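Long-range contacts in putative oxidoreductase (Klebsiella pneumoniae subsp. pneumoniae MGH 78578, PDB 3E82), which probably acts as a nucleotide-dependent oxidoreductase of the Gfo/Idh/MocA family, its substrate not being established: residues B[8-13]-B[68-73]; B[95-100]-B[122-127]; B[149-154]-B[239-244]. All blocks are in the same frame, centred on the assembly; numbering follows the deposited sequence.

Interaction 1 (B[8-13]-B[68-73])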
loop_
_atom_site.group_PDB
_atom_site.type_symbol
_atom_site.label_atom_id
_atom_site.label_comp_id
_atom_site.label_asym_id
_atom_site.label_seq_id
_atom_site.Cartn_x
_atom_site.Cartn_y
_atom_site.Cartn_z
ATOM N N ILE B 8 -26.858 -11.698 34.094
ATOM C CA ILE B 8 -26.485 -10.313 33.874
ATOM C C ILE B 8 -27.619 -9.791 32.992
ATOM O O ILE B 8 -27.700 -10.106 31.799
ATOM C CB ILE B 8 -25.113 -10.211 33.154
ATOM C CG1 ILE B 8 -24.011 -10.689 34.104
ATOM C CG2 ILE B 8 -24.837 -8.783 32.734
ATOM C CD1 ILE B 8 -22.630 -10.764 33.471
ATOM N N ASN B 9 -28.511 -9.015 33.597
ATOM C CA ASN B 9 -29.662 -8.491 32.870
ATOM C C ASN B 9 -29.338 -7.244 32.055
ATOM O O ASN B 9 -28.913 -6.209 32.577
ATOM C CB ASN B 9 -30.810 -8.281 33.855
ATOM C CG ASN B 9 -31.139 -9.567 34.613
ATOM O OD1 ASN B 9 -31.237 -10.644 34.010
ATOM N ND2 ASN B 9 -31.295 -9.467 35.932
ATOM N N ILE B 10 -29.558 -7.373 30.752
ATOM C CA ILE B 10 -29.245 -6.331 29.787
ATOM C C ILE B 10 -30.420 -5.575 29.170
ATOM O O ILE B 10 -31.487 -6.129 28.924
ATOM C CB ILE B 10 -28.445 -6.945 28.611
ATOM C CG1 ILE B 10 -27.173 -7.624 29.128
ATOM C CG2 ILE B 10 -28.126 -5.880 27.580
ATOM C CD1 ILE B 10 -26.521 -8.551 28.103
ATOM N N ALA B 11 -30.190 -4.292 28.923
ATOM C CA ALA B 11 -31.157 -3.450 28.240
ATOM C C ALA B 11 -30.417 -3.050 26.966
ATOM O O ALA B 11 -29.347 -2.438 27.032
ATOM C CB ALA B 11 -31.482 -2.214 29.058
ATOM N N LEU B 12 -30.947 -3.455 25.817
ATOM C CA LEU B 12 -30.355 -3.095 24.530
ATOM C C LEU B 12 -31.049 -1.800 24.107
ATOM O O LEU B 12 -32.273 -1.768 23.960
ATOM C CB LEU B 12 -30.609 -4.193 23.489
ATOM C CG LEU B 12 -30.294 -3.827 22.036
ATOM C CD1 LEU B 12 -28.843 -3.367 21.922
ATOM C CD2 LEU B 12 -30.564 -5.026 21.129
ATOM N N ILE B 13 -30.270 -0.736 23.945
ATOM C CA ILE B 13 -30.804 0.567 23.563
ATOM C C ILE B 13 -30.765 0.736 22.049
ATOM O O ILE B 13 -29.700 0.920 21.456
ATOM C CB ILE B 13 -30.002 1.710 24.222
ATOM C CG1 ILE B 13 -29.885 1.467 25.732
ATOM C CG2 ILE B 13 -30.660 3.053 23.924
ATOM C CD1 ILE B 13 -31.208 1.285 26.466
ATOM N N VAL B 68 -31.866 -3.526 35.462
ATOM C CA VAL B 68 -30.824 -3.562 34.443
ATOM C C VAL B 68 -29.437 -3.552 35.097
ATOM O O VAL B 68 -29.180 -2.766 36.007
ATOM C CB VAL B 68 -30.950 -2.347 33.474
ATOM C CG1 VAL B 68 -29.695 -2.223 32.605
ATOM C CG2 VAL B 68 -32.177 -2.517 32.588
ATOM N N ASP B 69 -28.560 -4.441 34.635
ATOM C CA ASP B 69 -27.193 -4.533 35.149
ATOM C C ASP B 69 -26.238 -3.964 34.109
ATOM O O ASP B 69 -25.266 -3.286 34.437
ATOM C CB ASP B 69 -26.784 -5.997 35.392
ATOM C CG ASP B 69 -27.657 -6.696 36.417
ATOM O OD1 ASP B 69 -27.860 -6.135 37.512
ATOM O OD2 ASP B 69 -28.127 -7.815 36.133
ATOM N N LEU B 70 -26.523 -4.257 32.848
ATOM C CA LEU B 70 -25.681 -3.810 31.752
ATOM C C LEU B 70 -26.473 -3.178 30.623
ATOM O O LEU B 70 -27.478 -3.723 30.173
ATOM C CB LEU B 70 -24.886 -4.999 31.206
ATOM C CG LEU B 70 -24.150 -4.825 29.874
ATOM C CD1 LEU B 70 -23.073 -3.763 30.002
ATOM C CD2 LEU B 70 -23.554 -6.158 29.465
ATOM N N VAL B 71 -25.997 -2.033 30.158
ATOM C CA VAL B 71 -26.633 -1.315 29.063
ATOM C C VAL B 71 -25.793 -1.457 27.794
ATOM O O VAL B 71 -24.584 -1.231 27.821
ATOM C CB VAL B 71 -26.774 0.197 29.413
ATOM C CG1 VAL B 71 -27.248 0.985 28.202
ATOM C CG2 VAL B 71 -27.755 0.369 30.576
ATOM N N VAL B 72 -26.432 -1.852 26.695
ATOM C CA VAL B 72 -25.757 -1.985 25.405
ATOM C C VAL B 72 -26.344 -0.879 24.513
ATOM O O VAL B 72 -27.518 -0.918 24.142
ATOM C CB VAL B 72 -26.013 -3.380 24.758
ATOM C CG1 VAL B 72 -25.422 -3.425 23.356
ATOM C CG2 VAL B 72 -25.394 -4.482 25.617
ATOM N N ILE B 73 -25.522 0.108 24.180
ATOM C CA ILE B 73 -25.970 1.238 23.376
ATOM C C ILE B 73 -25.770 1.044 21.878
ATOM O O ILE B 73 -24.644 1.008 21.373
ATOM C CB ILE B 73 -25.272 2.512 23.857
ATOM C CG1 ILE B 73 -25.544 2.677 25.360
ATOM C CG2 ILE B 73 -25.757 3.723 23.063
ATOM C CD1 ILE B 73 -24.995 3.948 25.952
#
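Ile-10 to Ile-13 run parallel to Leu-70 to Ile-73, the two strand axes 4.8 Å apart at closest and inclined by 17°, and backbone bonds alternate between the strands: Ala-11 N to Leu-70 O, Val-72 N to Ala-11 O and Ile-13 N to Val-72 O. At the N-terminal end of the pairing Asn-9 O takes two donors, Asp-69 N at 2.7 Å in the carbonyl plane and Leu-70 N at 3.1 Å from a tilted position. The carboxylate of Asp-69 adds a third bond to the same residue: its OD2 receives Asn-9 N at 2.8 Å on the anti side, 15° out of the carboxylate plane. The amide of Asn-9 lies alongside this carboxylate and is held through OD1 by Thr-7 and Asn-34. These are two central strands of the NAD-binding Rossmann fold, and the side chain of Leu-12 touches the glycine-rich turn of Gly-14, Gly-16 and Gly-19, consistent with a dinucleotide-binding loop. On the face bearing Ile-10, Leu-12, Leu-70 and Val-72, with CG1 of Ile-10 beside the backbone N (chi1 -57°), the CG2 branch is anti to that nitrogen and meets Val-72 CG2 at 3.6 Å, while Leu-12 CD1 reaches Val-72 CG1 at 3.7 Å. Helix 17-28 packs here through Ile-27 and His-23. On the reverse face, Ile-13 CG1 meets Val-71 CG1 at 3.6 Å, and the methyl of Ala-11 sits 3.6 Å from Val-68 CG2.

Interaction 2 (B[95-100]-B[122-127])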
loop_
_atom_site.group_PDB
_atom_site.type_symbol
_atom_site.label_atom_id
_atom_site.label_comp_id
_atom_site.label_asym_id
_atom_site.label_seq_id
_atom_site.Cartn_x
_atom_site.Cartn_y
_atom_site.Cartn_z
ATOM N N VAL B 95 -21.735 -0.937 27.451
ATOM C CA VAL B 95 -21.045 -1.365 26.246
ATOM C C VAL B 95 -21.585 -0.401 25.183
ATOM O O VAL B 95 -22.798 -0.298 24.991
ATOM C CB VAL B 95 -21.393 -2.814 25.850
ATOM C CG1 VAL B 95 -21.071 -3.041 24.368
ATOM C CG2 VAL B 95 -20.590 -3.794 26.719
ATOM N N VAL B 96 -20.684 0.316 24.519
ATOM C CA VAL B 96 -21.084 1.285 23.497
ATOM C C VAL B 96 -20.690 0.841 22.098
ATOM O O VAL B 96 -19.527 0.536 21.832
ATOM C CB VAL B 96 -20.439 2.667 23.751
ATOM C CG1 VAL B 96 -21.052 3.714 22.812
ATOM C CG2 VAL B 96 -20.602 3.055 25.203
ATOM N N ASP B 97 -21.673 0.797 21.212
ATOM C CA ASP B 97 -21.449 0.427 19.824
ATOM C C ASP B 97 -20.602 1.561 19.219
ATOM O O ASP B 97 -20.686 2.702 19.671
ATOM C CB ASP B 97 -22.804 0.333 19.121
ATOM C CG ASP B 97 -22.745 -0.435 17.830
ATOM O OD1 ASP B 97 -22.380 -1.630 17.866
ATOM O OD2 ASP B 97 -23.071 0.155 16.776
ATOM N N LYS B 98 -19.768 1.267 18.226
ATOM C CA LYS B 98 -18.970 2.333 17.630
ATOM C C LYS B 98 -19.896 3.357 16.954
ATOM O O LYS B 98 -20.935 2.996 16.406
ATOM C CB LYS B 98 -17.976 1.770 16.603
ATOM C CG LYS B 98 -16.889 0.859 17.194
ATOM C CD LYS B 98 -15.817 0.532 16.150
ATOM C CE LYS B 98 -16.380 -0.234 14.962
ATOM N NZ LYS B 98 -16.782 -1.610 15.343
ATOM N N PRO B 99 -19.534 4.652 16.997
ATOM C CA PRO B 99 -18.342 5.194 17.647
ATOM C C PRO B 99 -18.534 5.399 19.145
ATOM O O PRO B 99 -19.633 5.712 19.612
ATOM C CB PRO B 99 -18.139 6.518 16.924
ATOM C CG PRO B 99 -19.553 6.978 16.727
ATOM C CD PRO B 99 -20.217 5.702 16.215
ATOM N N PHE B 100 -17.447 5.218 19.883
ATOM C CA PHE B 100 -17.423 5.391 21.330
ATOM C C PHE B 100 -18.104 6.729 21.658
ATOM O O PHE B 100 -19.131 6.771 22.335
ATOM C CB PHE B 100 -15.962 5.399 21.794
ATOM C CG PHE B 100 -15.780 5.483 23.283
ATOM C CD1 PHE B 100 -14.512 5.691 23.819
ATOM C CD2 PHE B 100 -16.863 5.382 24.153
ATOM C CE1 PHE B 100 -14.325 5.801 25.197
ATOM C CE2 PHE B 100 -16.685 5.491 25.526
ATOM C CZ PHE B 100 -15.417 5.703 26.049
ATOM N N SER B 122 -17.101 -0.337 28.102
ATOM C CA SER B 122 -16.379 -0.926 26.977
ATOM C C SER B 122 -16.962 -0.433 25.656
ATOM O O SER B 122 -18.023 0.189 25.638
ATOM C CB SER B 122 -16.454 -2.454 27.056
ATOM O OG SER B 122 -15.600 -3.046 26.096
ATOM N N VAL B 123 -16.256 -0.694 24.560
ATOM C CA VAL B 123 -16.705 -0.283 23.237
ATOM C C VAL B 123 -16.719 -1.542 22.371
ATOM O O VAL B 123 -15.837 -2.391 22.497
ATOM C CB VAL B 123 -15.757 0.778 22.626
ATOM C CG1 VAL B 123 -16.245 1.176 21.236
ATOM C CG2 VAL B 123 -15.690 1.999 23.541
ATOM N N PHE B 124 -17.711 -1.646 21.491
ATOM C CA PHE B 124 -17.883 -2.825 20.649
ATOM C C PHE B 124 -16.860 -3.023 19.528
ATOM O O PHE B 124 -17.202 -2.957 18.349
ATOM C CB PHE B 124 -19.314 -2.833 20.073
ATOM C CG PHE B 124 -19.765 -4.175 19.523
ATOM C CD1 PHE B 124 -19.726 -5.330 20.312
ATOM C CD2 PHE B 124 -20.280 -4.269 18.233
ATOM C CE1 PHE B 124 -20.197 -6.562 19.814
ATOM C CE2 PHE B 124 -20.752 -5.493 17.727
ATOM C CZ PHE B 124 -20.711 -6.638 18.514
ATOM N N HIS B 125 -15.603 -3.243 19.898
ATOM C CA HIS B 125 -14.559 -3.529 18.913
ATOM C C HIS B 125 -14.670 -5.042 18.822
ATOM O O HIS B 125 -13.988 -5.791 19.524
ATOM C CB HIS B 125 -13.195 -3.092 19.431
ATOM C CG HIS B 125 -12.952 -1.621 19.290
ATOM N ND1 HIS B 125 -12.938 -0.987 18.065
ATOM C CD2 HIS B 125 -12.690 -0.663 20.211
ATOM C CE1 HIS B 125 -12.674 0.297 18.237
ATOM N NE2 HIS B 125 -12.518 0.519 19.530
ATOM N N ASN B 126 -15.570 -5.466 17.949
ATOM C CA ASN B 126 -15.922 -6.862 17.773
ATOM C C ASN B 126 -15.173 -7.638 16.702
ATOM O O ASN B 126 -15.590 -8.740 16.351
ATOM C CB ASN B 126 -17.419 -6.930 17.469
ATOM C CG ASN B 126 -17.761 -6.350 16.105
ATOM O OD1 ASN B 126 -17.207 -5.328 15.695
ATOM N ND2 ASN B 126 -18.678 -6.996 15.401
ATOM N N ARG B 127 -14.070 -7.103 16.196
ATOM C CA ARG B 127 -13.365 -7.800 15.124
ATOM C C ARG B 127 -12.076 -8.508 15.546
ATOM O O ARG B 127 -11.326 -9.001 14.701
ATOM C CB ARG B 127 -13.080 -6.813 13.981
ATOM C CG ARG B 127 -14.280 -5.929 13.582
ATOM C CD ARG B 127 -15.472 -6.736 13.065
ATOM N NE ARG B 127 -15.142 -7.498 11.863
ATOM C CZ ARG B 127 -15.130 -7.000 10.626
ATOM N NH1 ARG B 127 -15.448 -5.729 10.412
ATOM N NH2 ARG B 127 -14.777 -7.771 9.604
HETATM O O HOH W 1 -17.499 -3.779 13.422
#
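Val-96 bonds to both sides of Val-123: its N donates to Ser-122 O, and its O accepts Phe-124 N, each at 2.9 Å. These bonds join the parallel strands of a beta-alpha-beta unit at the edge of the Rossmann sheet, with helix 104-116 as the crossover. Val-123 CG2 lies over one face of the Phe-100 ring, a CH-pi contact 3.8 Å from the centroid and 23° off the ring normal. With CG1 anti to the backbone N (chi1 179°), CG2 faces Phe-100; Ala-323 of helix 320-339 touches both side chains. Lys-98, just before a cis peptide bond to Pro-99, runs at about a right angle to the His-125 side chain, its CD 3.8 Å from His-125 ND1, and bends at its last two torsions to bring NZ within a weak bond of Phe-124 O. Asp-97 OD1 approaches Phe-124 CD2 at 3.4 Å and is itself hydrogen-bonded by His-23, whose ring also meets that of Phe-124. Tyr-302 packs edge-to-face with Phe-124 and bonds Ser-122 OG. Farther out, Gln-299 holds the ND2 end of Asn-126, leaving OD1 for a water bridge: the water donates to Asn-126 OD1 at 2.8 Å and accepts from Lys-98 NZ at 3.0 Å.

Interaction 3 (B[149-154]-B[239-244])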
loop_
_atom_site.group_PDB
_atom_site.type_symbol
_atom_site.label_atom_id
_atom_site.label_comp_id
_atom_site.label_asym_id
_atom_site.label_seq_id
_atom_site.Cartn_x
_atom_site.Cartn_y
_atom_site.Cartn_z
ATOM N N LYS B 149 7.879 -7.238 9.155
ATOM C CA LYS B 149 8.423 -5.990 8.640
ATOM C C LYS B 149 7.396 -5.155 7.878
ATOM O O LYS B 149 7.507 -3.926 7.819
ATOM C CB LYS B 149 9.641 -6.286 7.742
ATOM C CG LYS B 149 10.844 -6.837 8.520
ATOM C CD LYS B 149 11.246 -5.849 9.606
ATOM C CE LYS B 149 12.062 -6.496 10.717
ATOM N NZ LYS B 149 13.396 -6.934 10.257
ATOM N N HIS B 150 6.396 -5.830 7.317
ATOM C CA HIS B 150 5.347 -5.183 6.535
ATOM C C HIS B 150 4.009 -5.898 6.767
ATOM O O HIS B 150 3.816 -7.042 6.345
ATOM C CB HIS B 150 5.737 -5.215 5.043
ATOM C CG HIS B 150 4.708 -4.634 4.117
ATOM N ND1 HIS B 150 5.002 -3.633 3.216
ATOM C CD2 HIS B 150 3.403 -4.940 3.922
ATOM C CE1 HIS B 150 3.924 -3.348 2.507
ATOM N NE2 HIS B 150 2.939 -4.127 2.917
ATOM N N PHE B 151 3.097 -5.207 7.448
ATOM C CA PHE B 151 1.768 -5.726 7.771
ATOM C C PHE B 151 0.747 -4.885 7.005
ATOM O O PHE B 151 0.654 -3.669 7.200
ATOM C CB PHE B 151 1.530 -5.609 9.279
ATOM C CG PHE B 151 0.184 -6.120 9.741
ATOM C CD1 PHE B 151 0.025 -7.442 10.152
ATOM C CD2 PHE B 151 -0.907 -5.262 9.820
ATOM C CE1 PHE B 151 -1.197 -7.893 10.639
ATOM C CE2 PHE B 151 -2.134 -5.707 10.307
ATOM C CZ PHE B 151 -2.278 -7.018 10.718
ATOM N N GLU B 152 -0.010 -5.531 6.123
ATOM C CA GLU B 152 -0.995 -4.829 5.310
ATOM C C GLU B 152 -2.392 -5.418 5.495
ATOM O O GLU B 152 -2.597 -6.629 5.341
ATOM C CB GLU B 152 -0.582 -4.891 3.837
ATOM C CG GLU B 152 -1.355 -3.945 2.950
ATOM C CD GLU B 152 -0.723 -3.786 1.590
ATOM O OE1 GLU B 152 0.501 -4.020 1.470
ATOM O OE2 GLU B 152 -1.452 -3.406 0.649
ATOM N N SER B 153 -3.343 -4.542 5.814
ATOM C CA SER B 153 -4.732 -4.923 6.063
ATOM C C SER B 153 -5.667 -4.097 5.187
ATOM O O SER B 153 -5.579 -2.861 5.158
ATOM C CB SER B 153 -5.058 -4.707 7.549
ATOM O OG SER B 153 -6.399 -5.032 7.845
ATOM N N HIS B 154 -6.568 -4.781 4.486
ATOM C CA HIS B 154 -7.504 -4.128 3.575
ATOM C C HIS B 154 -8.985 -4.369 3.824
ATOM O O HIS B 154 -9.399 -5.417 4.323
ATOM C CB HIS B 154 -7.286 -4.592 2.125
ATOM C CG HIS B 154 -6.037 -4.082 1.482
ATOM N ND1 HIS B 154 -6.032 -3.546 0.212
ATOM C CD2 HIS B 154 -4.752 -4.061 1.906
ATOM C CE1 HIS B 154 -4.796 -3.214 -0.118
ATOM N NE2 HIS B 154 -4.001 -3.517 0.893
ATOM N N SER B 239 -6.044 -8.534 -1.240
ATOM C CA SER B 239 -6.130 -9.535 -0.185
ATOM C C SER B 239 -6.477 -8.865 1.134
ATOM O O SER B 239 -6.029 -7.752 1.410
ATOM C CB SER B 239 -4.798 -10.270 -0.026
ATOM O OG SER B 239 -4.392 -10.863 -1.243
ATOM N N ARG B 240 -7.268 -9.565 1.942
ATOM C CA ARG B 240 -7.697 -9.078 3.243
ATOM C C ARG B 240 -6.490 -8.685 4.079
ATOM O O ARG B 240 -6.482 -7.629 4.706
ATOM C CB ARG B 240 -8.485 -10.168 3.976
ATOM C CG ARG B 240 -8.871 -9.791 5.400
ATOM C CD ARG B 240 -9.811 -8.599 5.433
ATOM N NE ARG B 240 -10.093 -8.187 6.807
ATOM C CZ ARG B 240 -9.305 -7.398 7.533
ATOM N NH1 ARG B 240 -8.177 -6.919 7.019
ATOM N NH2 ARG B 240 -9.640 -7.100 8.785
ATOM N N PHE B 241 -5.489 -9.565 4.093
ATOM C CA PHE B 241 -4.246 -9.363 4.835
ATOM C C PHE B 241 -3.061 -9.817 3.988
ATOM O O PHE B 241 -3.146 -10.806 3.260
ATOM C CB PHE B 241 -4.218 -10.195 6.123
ATOM C CG PHE B 241 -5.071 -9.652 7.243
ATOM C CD1 PHE B 241 -4.689 -8.508 7.939
ATOM C CD2 PHE B 241 -6.231 -10.318 7.632
ATOM C CE1 PHE B 241 -5.449 -8.034 9.017
ATOM C CE2 PHE B 241 -7.002 -9.855 8.709
ATOM C CZ PHE B 241 -6.605 -8.708 9.402
ATOM N N THR B 242 -1.959 -9.090 4.110
ATOM C CA THR B 242 -0.709 -9.401 3.426
ATOM C C THR B 242 0.361 -9.040 4.453
ATOM O O THR B 242 0.464 -7.885 4.857
ATOM C CB THR B 242 -0.502 -8.543 2.156
ATOM O OG1 THR B 242 -1.510 -8.862 1.189
ATOM C CG2 THR B 242 0.874 -8.813 1.557
ATOM N N VAL B 243 1.137 -10.027 4.889
ATOM C CA VAL B 243 2.175 -9.782 5.889
ATOM C C VAL B 243 3.507 -10.376 5.474
ATOM O O VAL B 243 3.590 -11.565 5.165
ATOM C CB VAL B 243 1.776 -10.374 7.260
ATOM C CG1 VAL B 243 2.811 -10.001 8.323
ATOM C CG2 VAL B 243 0.399 -9.868 7.656
ATOM N N HIS B 244 4.545 -9.542 5.467
ATOM C CA HIS B 244 5.881 -9.982 5.086
ATOM C C HIS B 244 6.837 -9.871 6.256
ATOM O O HIS B 244 6.882 -8.846 6.944
ATOM C CB HIS B 244 6.425 -9.128 3.932
ATOM C CG HIS B 244 5.488 -9.005 2.771
ATOM N ND1 HIS B 244 5.062 -10.091 2.036
ATOM C CD2 HIS B 244 4.892 -7.921 2.223
ATOM C CE1 HIS B 244 4.241 -9.681 1.087
ATOM N NE2 HIS B 244 4.120 -8.368 1.178
#
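The His-150 ring has His-244 CD2 over one face, 3.7 Å from its own CD2, and Thr-242 O at its edge, the two imidazole planes being inclined by 57°. The two strands, antiparallel at 179°, belong to the mixed sheet of the C-terminal alpha/beta domain. His-150 NE2 donates in the ring plane to Glu-152 OE1; His-154 NE2 does likewise to OE2 at 2.6 Å. Each oxygen uses its anti lone pair; held at both oxygens, the carboxylate is fixed in rotation, and the N-H donors would probably favour its charged form. His-150 ND1 is hydrogen-bonded to Trp-214 NE1 of the second subunit, placing this face at the dimer contact. On the opposite face, under helices 131-142 and 176-192, Phe-151 CD1 meets Val-243 CG2 at 3.5 Å and its CZ meets Phe-241 CE1 at 3.7 Å. Arg-240 NH1 lies over one face of the Phe-241 ring, toward its rim, and Phe-241 CE2 over the guanidinium centre. Lys-149 N and His-150 N both donate to His-244 O, a classic beta bulge. At the other end His-154 N bonds Arg-240 O, while Arg-240 NH1, with NH2 bonded to Gln-187, donates to Ser-153 OG at 2.7 Å, 8° out of the guanidinium plane.

In the fold
The contacts follow one another along the chain, each closing before the next opens. Interactions 1 and 2, centres 14 Å apart, share the parallel Rossmann sheet: strands 70-73 and 93-96 are neighbours, and backbone atoms of Val-71 and Ile-73 probably hydrogen-bond to Val-95, making the pairings continuous from 8-13 to 121-123. Interaction 3 belongs to the mixed sheet of the C-terminal domain, its centre about 24 Å from that of interaction 2 and 37 Å from that of interaction 1. Interaction 2 lies between them, its nearest atoms about 5 Å from interaction 3. Helix 176-192 touches interactions 2 and 3: Gln-187 bonds Arg-127 O and Arg-240, connecting the presumed nucleotide-binding domain to the sheet that meets the second subunit.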